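Local structure of trehalose synthase regulatory protein (Candida albicans, 5HUS) at residues 236-248 with 260-274. The protein is probably a regulatory subunit of the trehalose synthase complex, with a C-terminal domain related to the trehalose-phosphate phosphatases of the HAD clan. Residues are numbered along the deposited sequence; the frame is centred on the assembly and turned at random.
Sequences IPSNDHEVAAVLY and YEYVNSLKKDIGNTL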
ATOM      1  N   ILE A 236      14.281 -11.763 -11.702  1.00 83.21           N
ATOM      2  CA  ILE A 236      15.432 -12.559 -11.293  1.00 87.53           C
ATOM      3  C   ILE A 236      16.226 -11.767 -10.262  1.00 90.95           C
ATOM      4  O   ILE A 236      16.825 -10.742 -10.591  1.00 87.98           O
ATOM      5  CB  ILE A 236      16.342 -12.934 -12.481  1.00 86.20           C
ATOM      6  CG1 ILE A 236      15.961 -12.130 -13.729  1.00 83.27           C
ATOM      7  CG2 ILE A 236      16.274 -14.428 -12.756  1.00 77.97           C
ATOM      8  CD1 ILE A 236      17.084 -11.264 -14.263  1.00 63.57           C
ATOM      9  N   PRO A 237      16.220 -12.229  -9.003  1.00 89.59           N
ATOM     10  CA  PRO A 237      16.876 -11.509  -7.906  1.00 85.24           C
ATOM     11  C   PRO A 237      18.367 -11.828  -7.803  1.00 81.45           C
ATOM     12  O   PRO A 237      18.779 -12.938  -8.139  1.00 74.01           O
ATOM     13  CB  PRO A 237      16.120 -12.007  -6.675  1.00 88.34           C
ATOM     14  CG  PRO A 237      15.746 -13.416  -7.032  1.00 83.02           C
ATOM     15  CD  PRO A 237      15.523 -13.440  -8.530  1.00 87.73           C
ATOM     16  N   SER A 238      19.156 -10.861  -7.340  1.00 84.46           N
ATOM     17  CA  SER A 238      20.602 -11.028  -7.225  1.00 81.96           C
ATOM     18  C   SER A 238      20.965 -12.157  -6.264  1.00 80.94           C
ATOM     19  O   SER A 238      20.110 -12.650  -5.525  1.00 73.68           O
ATOM     20  CB  SER A 238      21.261  -9.721  -6.769  1.00 76.03           C
ATOM     21  OG  SER A 238      20.820  -9.347  -5.475  1.00 58.71           O
ATOM     22  N   ASN A 239      22.239 -12.548  -6.261  1.00 76.03           N
ATOM     23  CA  ASN A 239      22.709 -13.678  -5.456  1.00 69.70           C
ATOM     24  C   ASN A 239      22.411 -13.515  -3.972  1.00 78.46           C
ATOM     25  O   ASN A 239      22.452 -14.479  -3.204  1.00 79.06           O
ATOM     26  CB  ASN A 239      24.216 -13.887  -5.656  1.00 55.93           C
ATOM     27  CG  ASN A 239      25.061 -12.831  -4.959  1.00 55.86           C
ATOM     28  OD1 ASN A 239      24.597 -11.728  -4.668  1.00 73.52           O
ATOM     29  ND2 ASN A 239      26.321 -13.167  -4.701  1.00 47.63           N
ATOM     30  N   ASP A 240      22.112 -12.282  -3.582  1.00 79.81           N
ATOM     31  CA  ASP A 240      21.883 -11.948  -2.190  1.00 68.50           C
ATOM     32  C   ASP A 240      20.544 -12.451  -1.668  1.00 58.36           C
ATOM     33  O   ASP A 240      19.520 -12.405  -2.355  1.00 55.93           O
ATOM     34  CB  ASP A 240      21.981 -10.437  -1.996  1.00 68.29           C
ATOM     35  CG  ASP A 240      23.412  -9.949  -1.966  1.00 68.43           C
ATOM     36  OD1 ASP A 240      23.752  -9.049  -2.763  1.00 68.50           O
ATOM     37  OD2 ASP A 240      24.195 -10.468  -1.142  1.00 73.77           O
ATOM     38  N   HIS A 241      20.587 -12.957  -0.445  1.00 61.06           N
ATOM     39  CA  HIS A 241      19.398 -13.293   0.310  1.00 52.43           C
ATOM     40  C   HIS A 241      19.530 -12.617   1.662  1.00 30.49           C
ATOM     41  O   HIS A 241      19.352 -13.252   2.696  1.00 37.96           O
ATOM     42  CB  HIS A 241      19.244 -14.807   0.470  1.00 49.42           C
ATOM     43  CG  HIS A 241      18.791 -15.508  -0.772  1.00 61.75           C
ATOM     44  ND1 HIS A 241      17.523 -16.031  -0.911  1.00 63.33           N
ATOM     45  CD2 HIS A 241      19.437 -15.780  -1.932  1.00 66.50           C
ATOM     46  CE1 HIS A 241      17.406 -16.592  -2.101  1.00 61.12           C
ATOM     47  NE2 HIS A 241      18.556 -16.454  -2.740  1.00 64.47           N
ATOM     48  N   GLU A 242      19.872 -11.327   1.644  1.00 34.60           N
ATOM     49  CA  GLU A 242      20.045 -10.567   2.881  1.00 32.19           C
ATOM     50  C   GLU A 242      18.752 -10.531   3.685  1.00 28.47           C
ATOM     51  O   GLU A 242      18.785 -10.519   4.911  1.00 32.08           O
ATOM     52  CB  GLU A 242      20.517  -9.142   2.588  1.00 38.12           C
ATOM     53  CG  GLU A 242      21.909  -9.047   1.977  1.00 42.68           C
ATOM     54  CD  GLU A 242      23.016  -9.172   3.008  1.00 61.57           C
ATOM     55  OE1 GLU A 242      22.704  -9.254   4.216  1.00 61.26           O
ATOM     56  OE2 GLU A 242      24.200  -9.186   2.608  1.00 64.60           O
ATOM     57  N   VAL A 243      17.619 -10.514   2.991  1.00 26.33           N
ATOM     58  CA  VAL A 243      16.321 -10.576   3.657  1.00 25.39           C
ATOM     59  C   VAL A 243      15.838 -12.022   3.713  1.00 25.07           C
ATOM     60  O   VAL A 243      15.663 -12.668   2.679  1.00 25.74           O
ATOM     61  CB  VAL A 243      15.267  -9.689   2.950  1.00 24.20           C
ATOM     62  CG1 VAL A 243      13.874  -9.948   3.523  1.00 22.17           C
ATOM     63  CG2 VAL A 243      15.638  -8.218   3.090  1.00 26.58           C
ATOM     64  N   ALA A 244      15.632 -12.524   4.927  1.00 22.88           N
ATOM     65  CA  ALA A 244      15.240 -13.912   5.138  1.00 28.02           C
ATOM     66  C   ALA A 244      13.779 -14.059   5.558  1.00 23.06           C
ATOM     67  O   ALA A 244      13.271 -15.173   5.678  1.00 23.85           O
ATOM     68  CB  ALA A 244      16.148 -14.556   6.186  1.00 31.20           C
ATOM     69  N   ALA A 245      13.104 -12.934   5.789  1.00 27.44           N
ATOM     70  CA  ALA A 245      11.699 -12.961   6.175  1.00 19.98           C
ATOM     71  C   ALA A 245      10.984 -11.702   5.714  1.00 21.86           C
ATOM     72  O   ALA A 245      11.498 -10.602   5.899  1.00 22.50           O
ATOM     73  CB  ALA A 245      11.560 -13.116   7.683  1.00 21.31           C
ATOM     74  N   VAL A 246       9.806 -11.878   5.117  1.00 20.15           N
ATOM     75  CA  VAL A 246       8.970 -10.754   4.679  1.00 17.74           C
ATOM     76  C   VAL A 246       7.554 -10.914   5.224  1.00 23.42           C
ATOM     77  O   VAL A 246       6.988 -12.011   5.198  1.00 22.88           O
ATOM     78  CB  VAL A 246       8.912 -10.637   3.142  1.00 22.28           C
ATOM     79  CG1 VAL A 246       8.084  -9.421   2.727  1.00 20.81           C
ATOM     80  CG2 VAL A 246      10.310 -10.546   2.555  1.00 28.29           C
ATOM     81  N   LEU A 247       6.987  -9.823   5.726  1.00 20.37           N
ATOM     82  CA  LEU A 247       5.630  -9.842   6.247  1.00 17.57           C
ATOM     83  C   LEU A 247       4.840  -8.679   5.661  1.00 18.65           C
ATOM     84  O   LEU A 247       5.354  -7.568   5.553  1.00 20.49           O
ATOM     85  CB  LEU A 247       5.636  -9.768   7.781  1.00 18.23           C
ATOM     86  CG  LEU A 247       4.312  -9.879   8.551  1.00 20.06           C
ATOM     87  CD1 LEU A 247       4.574 -10.471   9.930  1.00 20.26           C
ATOM     88  CD2 LEU A 247       3.592  -8.540   8.702  1.00 25.43           C
ATOM     89  N   TYR A 248       3.597  -8.939   5.277  1.00 21.09           N
ATOM     90  CA  TYR A 248       2.705  -7.873   4.829  1.00 17.57           C
ATOM     91  C   TYR A 248       1.414  -7.949   5.608  1.00 16.88           C
ATOM     92  O   TYR A 248       0.843  -9.031   5.749  1.00 19.94           O
ATOM     93  CB  TYR A 248       2.425  -7.978   3.323  1.00 15.97           C
ATOM     94  CG  TYR A 248       1.417  -6.972   2.811  1.00 17.51           C
ATOM     95  CD1 TYR A 248       0.051  -7.247   2.831  1.00 20.05           C
ATOM     96  CD2 TYR A 248       1.827  -5.733   2.331  1.00 18.93           C
ATOM     97  CE1 TYR A 248      -0.877  -6.319   2.383  1.00 19.61           C
ATOM     98  CE2 TYR A 248       0.909  -4.801   1.880  1.00 20.73           C
ATOM     99  CZ  TYR A 248      -0.439  -5.103   1.906  1.00 19.71           C
ATOM    100  OH  TYR A 248      -1.365  -4.195   1.445  1.00 23.73           O
ATOM    101  N   TYR A 260      -1.168  -9.572  -0.922  1.00 20.21           N
ATOM    102  CA  TYR A 260      -1.089 -10.851  -0.203  1.00 20.18           C
ATOM    103  C   TYR A 260      -0.576 -11.942  -1.130  1.00 22.91           C
ATOM    104  O   TYR A 260       0.324 -12.701  -0.783  1.00 20.76           O
ATOM    105  CB  TYR A 260      -2.449 -11.281   0.365  1.00 17.67           C
ATOM    106  CG  TYR A 260      -3.008 -10.382   1.435  1.00 19.70           C
ATOM    107  CD1 TYR A 260      -2.206  -9.889   2.454  1.00 22.73           C
ATOM    108  CD2 TYR A 260      -4.346 -10.020   1.418  1.00 23.34           C
ATOM    109  CE1 TYR A 260      -2.734  -9.060   3.438  1.00 20.84           C
ATOM    110  CE2 TYR A 260      -4.877  -9.192   2.382  1.00 20.76           C
ATOM    111  CZ  TYR A 260      -4.071  -8.713   3.385  1.00 21.69           C
ATOM    112  OH  TYR A 260      -4.617  -7.886   4.334  1.00 22.90           O
ATOM    113  N   GLU A 261      -1.169 -12.022  -2.311  1.00 26.17           N
ATOM    114  CA  GLU A 261      -0.772 -13.041  -3.276  1.00 26.97           C
ATOM    115  C   GLU A 261       0.698 -12.899  -3.665  1.00 25.79           C
ATOM    116  O   GLU A 261       1.410 -13.899  -3.794  1.00 26.01           O
ATOM    117  CB  GLU A 261      -1.672 -12.971  -4.508  1.00 26.02           C
ATOM    118  CG  GLU A 261      -3.109 -13.381  -4.227  1.00 27.69           C
ATOM    119  CD  GLU A 261      -4.017 -13.197  -5.429  1.00 45.51           C
ATOM    120  OE1 GLU A 261      -3.496 -13.026  -6.545  1.00 40.70           O
ATOM    121  OE2 GLU A 261      -5.255 -13.220  -5.254  1.00 46.54           O
ATOM    122  N   TYR A 262       1.160 -11.661  -3.827  1.00 22.96           N
ATOM    123  CA  TYR A 262       2.562 -11.422  -4.172  1.00 21.14           C
ATOM    124  C   TYR A 262       3.511 -11.833  -3.048  1.00 24.40           C
ATOM    125  O   TYR A 262       4.501 -12.529  -3.285  1.00 26.00           O
ATOM    126  CB  TYR A 262       2.793  -9.946  -4.534  1.00 20.87           C
ATOM    127  CG  TYR A 262       4.251  -9.619  -4.801  1.00 23.93           C
ATOM    128  CD1 TYR A 262       4.995 -10.360  -5.714  1.00 22.11           C
ATOM    129  CD2 TYR A 262       4.886  -8.578  -4.138  1.00 23.17           C
ATOM    130  CE1 TYR A 262       6.331 -10.073  -5.955  1.00 26.75           C
ATOM    131  CE2 TYR A 262       6.217  -8.277  -4.375  1.00 23.76           C
ATOM    132  CZ  TYR A 262       6.938  -9.031  -5.284  1.00 30.55           C
ATOM    133  OH  TYR A 262       8.262  -8.736  -5.526  1.00 26.68           O
ATOM    134  N   VAL A 263       3.216 -11.402  -1.822  1.00 22.13           N
ATOM    135  CA  VAL A 263       4.073 -11.739  -0.697  1.00 20.10           C
ATOM    136  C   VAL A 263       4.037 -13.244  -0.437  1.00 22.42           C
ATOM    137  O   VAL A 263       5.062 -13.836  -0.112  1.00 23.91           O
ATOM    138  CB  VAL A 263       3.673 -10.953   0.570  1.00 20.42           C
ATOM    139  CG1 VAL A 263       4.449 -11.443   1.778  1.00 24.53           C
ATOM    140  CG2 VAL A 263       3.932  -9.470   0.336  1.00 22.19           C
ATOM    141  N   ASN A 264       2.870 -13.863  -0.607  1.00 23.20           N
ATOM    142  CA  ASN A 264       2.760 -15.323  -0.480  1.00 28.45           C
ATOM    143  C   ASN A 264       3.667 -16.039  -1.471  1.00 26.58           C
ATOM    144  O   ASN A 264       4.307 -17.039  -1.137  1.00 30.88           O
ATOM    145  CB  ASN A 264       1.317 -15.789  -0.687  1.00 25.35           C
ATOM    146  CG  ASN A 264       0.440 -15.529   0.522  1.00 23.53           C
ATOM    147  OD1 ASN A 264       0.934 -15.215   1.600  1.00 24.86           O
ATOM    148  ND2 ASN A 264      -0.868 -15.668   0.346  1.00 28.57           N
ATOM    149  N   SER A 265       3.728 -15.507  -2.686  1.00 28.66           N
ATOM    150  CA  SER A 265       4.512 -16.111  -3.756  1.00 36.10           C
ATOM    151  C   SER A 265       6.016 -15.958  -3.532  1.00 36.31           C
ATOM    152  O   SER A 265       6.807 -16.690  -4.120  1.00 34.21           O
ATOM    153  CB  SER A 265       4.117 -15.509  -5.106  1.00 29.99           C
ATOM    154  OG  SER A 265       4.700 -14.232  -5.315  1.00 26.58           O
ATOM    155  N   LEU A 266       6.409 -15.025  -2.669  1.00 25.72           N
ATOM    156  CA  LEU A 266       7.826 -14.787  -2.391  1.00 23.46           C
ATOM    157  C   LEU A 266       8.476 -15.917  -1.602  1.00 25.21           C
ATOM    158  O   LEU A 266       9.693 -15.931  -1.421  1.00 30.07           O
ATOM    159  CB  LEU A 266       8.010 -13.470  -1.628  1.00 26.01           C
ATOM    160  CG  LEU A 266       7.793 -12.198  -2.445  1.00 29.13           C
ATOM    161  CD1 LEU A 266       7.900 -10.963  -1.551  1.00 26.28           C
ATOM    162  CD2 LEU A 266       8.787 -12.120  -3.594  1.00 31.66           C
ATOM    163  N   LYS A 267       7.667 -16.861  -1.133  1.00 24.17           N
ATOM    164  CA  LYS A 267       8.179 -17.947  -0.307  1.00 26.91           C
ATOM    165  C   LYS A 267       9.201 -18.787  -1.081  1.00 33.67           C
ATOM    166  O   LYS A 267      10.033 -19.464  -0.485  1.00 37.60           O
ATOM    167  CB  LYS A 267       7.023 -18.819   0.204  1.00 37.68           C
ATOM    168  CG  LYS A 267       7.421 -19.831   1.269  1.00 46.99           C
ATOM    169  CD  LYS A 267       6.466 -19.851   2.467  1.00 49.23           C
ATOM    170  CE  LYS A 267       7.019 -19.031   3.633  1.00 39.07           C
ATOM    171  NZ  LYS A 267       6.564 -19.498   4.979  1.00 54.98           N
ATOM    172  N   LYS A 268       9.157 -18.717  -2.410  1.00 34.24           N
ATOM    173  CA  LYS A 268      10.131 -19.431  -3.234  1.00 39.73           C
ATOM    174  C   LYS A 268      11.485 -18.720  -3.263  1.00 43.11           C
ATOM    175  O   LYS A 268      12.513 -19.343  -3.528  1.00 45.18           O
ATOM    176  CB  LYS A 268       9.610 -19.596  -4.664  1.00 34.52           C
ATOM    177  CG  LYS A 268       9.456 -18.282  -5.395  1.00 42.63           C
ATOM    178  CD  LYS A 268       9.136 -18.466  -6.870  1.00 48.81           C
ATOM    179  CE  LYS A 268       9.010 -17.111  -7.551  1.00 45.12           C
ATOM    180  NZ  LYS A 268       8.769 -17.232  -9.015  1.00 59.10           N
ATOM    181  N   ASP A 269      11.480 -17.418  -2.990  1.00 30.66           N
ATOM    182  CA  ASP A 269      12.679 -16.590  -3.129  1.00 28.62           C
ATOM    183  C   ASP A 269      13.263 -16.113  -1.801  1.00 39.37           C
ATOM    184  O   ASP A 269      14.464 -15.867  -1.697  1.00 36.62           O
ATOM    185  CB  ASP A 269      12.372 -15.364  -3.993  1.00 34.44           C
ATOM    186  CG  ASP A 269      12.033 -15.726  -5.423  1.00 48.30           C
ATOM    187  OD1 ASP A 269      12.732 -16.583  -5.999  1.00 51.41           O
ATOM    188  OD2 ASP A 269      11.066 -15.154  -5.966  1.00 47.79           O
ATOM    189  N   ILE A 270      12.412 -15.958  -0.792  1.00 37.81           N
ATOM    190  CA  ILE A 270      12.833 -15.301   0.439  1.00 33.43           C
ATOM    191  C   ILE A 270      13.072 -16.273   1.587  1.00 34.50           C
ATOM    192  O   ILE A 270      14.119 -16.226   2.233  1.00 42.28           O
ATOM    193  CB  ILE A 270      11.802 -14.244   0.876  1.00 27.83           C
ATOM    194  CG1 ILE A 270      11.808 -13.071  -0.105  1.00 30.97           C
ATOM    195  CG2 ILE A 270      12.100 -13.750   2.287  1.00 31.94           C
ATOM    196  CD1 ILE A 270      13.171 -12.439  -0.290  1.00 39.06           C
ATOM    197  N   GLY A 271      12.111 -17.151   1.850  1.00 29.86           N
ATOM    198  CA  GLY A 271      12.285 -18.126   2.913  1.00 38.83           C
ATOM    199  C   GLY A 271      11.101 -18.184   3.857  1.00 47.52           C
ATOM    200  O   GLY A 271      10.290 -19.107   3.793  1.00 50.08           O
ATOM    201  N   ASN A 272      11.012 -17.202   4.750  1.00 30.53           N
ATOM    202  CA  ASN A 272       9.822 -17.024   5.567  1.00 24.35           C
ATOM    203  C   ASN A 272       8.980 -15.878   5.026  1.00 24.62           C
ATOM    204  O   ASN A 272       9.504 -14.795   4.763  1.00 24.90           O
ATOM    205  CB  ASN A 272      10.192 -16.763   7.026  1.00 27.96           C
ATOM    206  CG  ASN A 272      10.484 -18.036   7.782  1.00 31.03           C
ATOM    207  OD1 ASN A 272      10.626 -19.103   7.185  1.00 27.31           O
ATOM    208  ND2 ASN A 272      10.565 -17.936   9.105  1.00 27.79           N
ATOM    209  N   THR A 273       7.693 -16.139   4.816  1.00 24.32           N
ATOM    210  CA  THR A 273       6.747 -15.104   4.409  1.00 22.86           C
ATOM    211  C   THR A 273       5.507 -15.238   5.272  1.00 26.73           C
ATOM    212  O   THR A 273       5.173 -16.330   5.729  1.00 28.04           O
ATOM    213  CB  THR A 273       6.358 -15.192   2.906  1.00 30.67           C
ATOM    214  OG1 THR A 273       5.609 -16.391   2.661  1.00 33.11           O
ATOM    215  CG2 THR A 273       7.598 -15.177   2.018  1.00 26.13           C
ATOM    216  N   LEU A 274       4.834 -14.124   5.523  1.00 20.95           N
ATOM    217  CA  LEU A 274       3.616 -14.153   6.311  1.00 18.94           C
ATOM    218  C   LEU A 274       2.707 -13.034   5.836  1.00 23.50           C
ATOM    219  O   LEU A 274       3.141 -11.902   5.665  1.00 21.76           O
ATOM    220  CB  LEU A 274       3.925 -14.010   7.808  1.00 21.42           C
ATOM    221  CG  LEU A 274       2.803 -14.173   8.846  1.00 25.99           C
ATOM    222  CD1 LEU A 274       3.402 -14.549  10.196  1.00 24.01           C
ATOM    223  CD2 LEU A 274       1.954 -12.912   8.994  1.00 22.47           C
TER
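A244, V246 and Y248 pair through their backbones with N272 and L274 as two adjacent parallel strands. V246 N donates to N272 O at 3.0 Å, and V246 O accepts from L274 N. That second bond is more bent, 140° at the hydrogen. N272 N to A244 O (3.2 Å) and Y248 N to L274 O complete the ladder. CA-H...O contacts from A245, T273 and L247 supplement it.

Apolar packing lies on both faces of the sheet. On the helix side, V246 CG2 meets I270 CG2 at 3.7 Å, the two side chains crossing at about a right angle. I270 CG2 stands anti to its own backbone N (CG1 at chi1 -69°), which brings this methyl also against the backbone of A244. V263 CG2 comes within 3.7 Å of Y248 CB. On the other face, L247 and L274 lie side by side and point the same way, with CD1 of L247 3.7 Å from CD2 of L274. W14 of helix 8-15 packs on both.

The aromatic pair is oblique. Y260 CE1 sits at the edge of the Y248 ring, 3.4 Å from Y248 CD1, and the ring planes are at 77°. Each hydroxyl is bonded elsewhere: Y248 OH to D256 and N259, Y260 OH to the carbonyl of G251.

This is a beta-alpha-beta unit, with helix 254-265 joining neighbouring strands in the Rossmann-like core expected of a HAD domain. Main-chain bonds set the strand register, while apolar and aromatic contacts seat the helix, and the hydroxyls of Y248, on the strand, and Y260, on the helix, have polar partners outside the two segments.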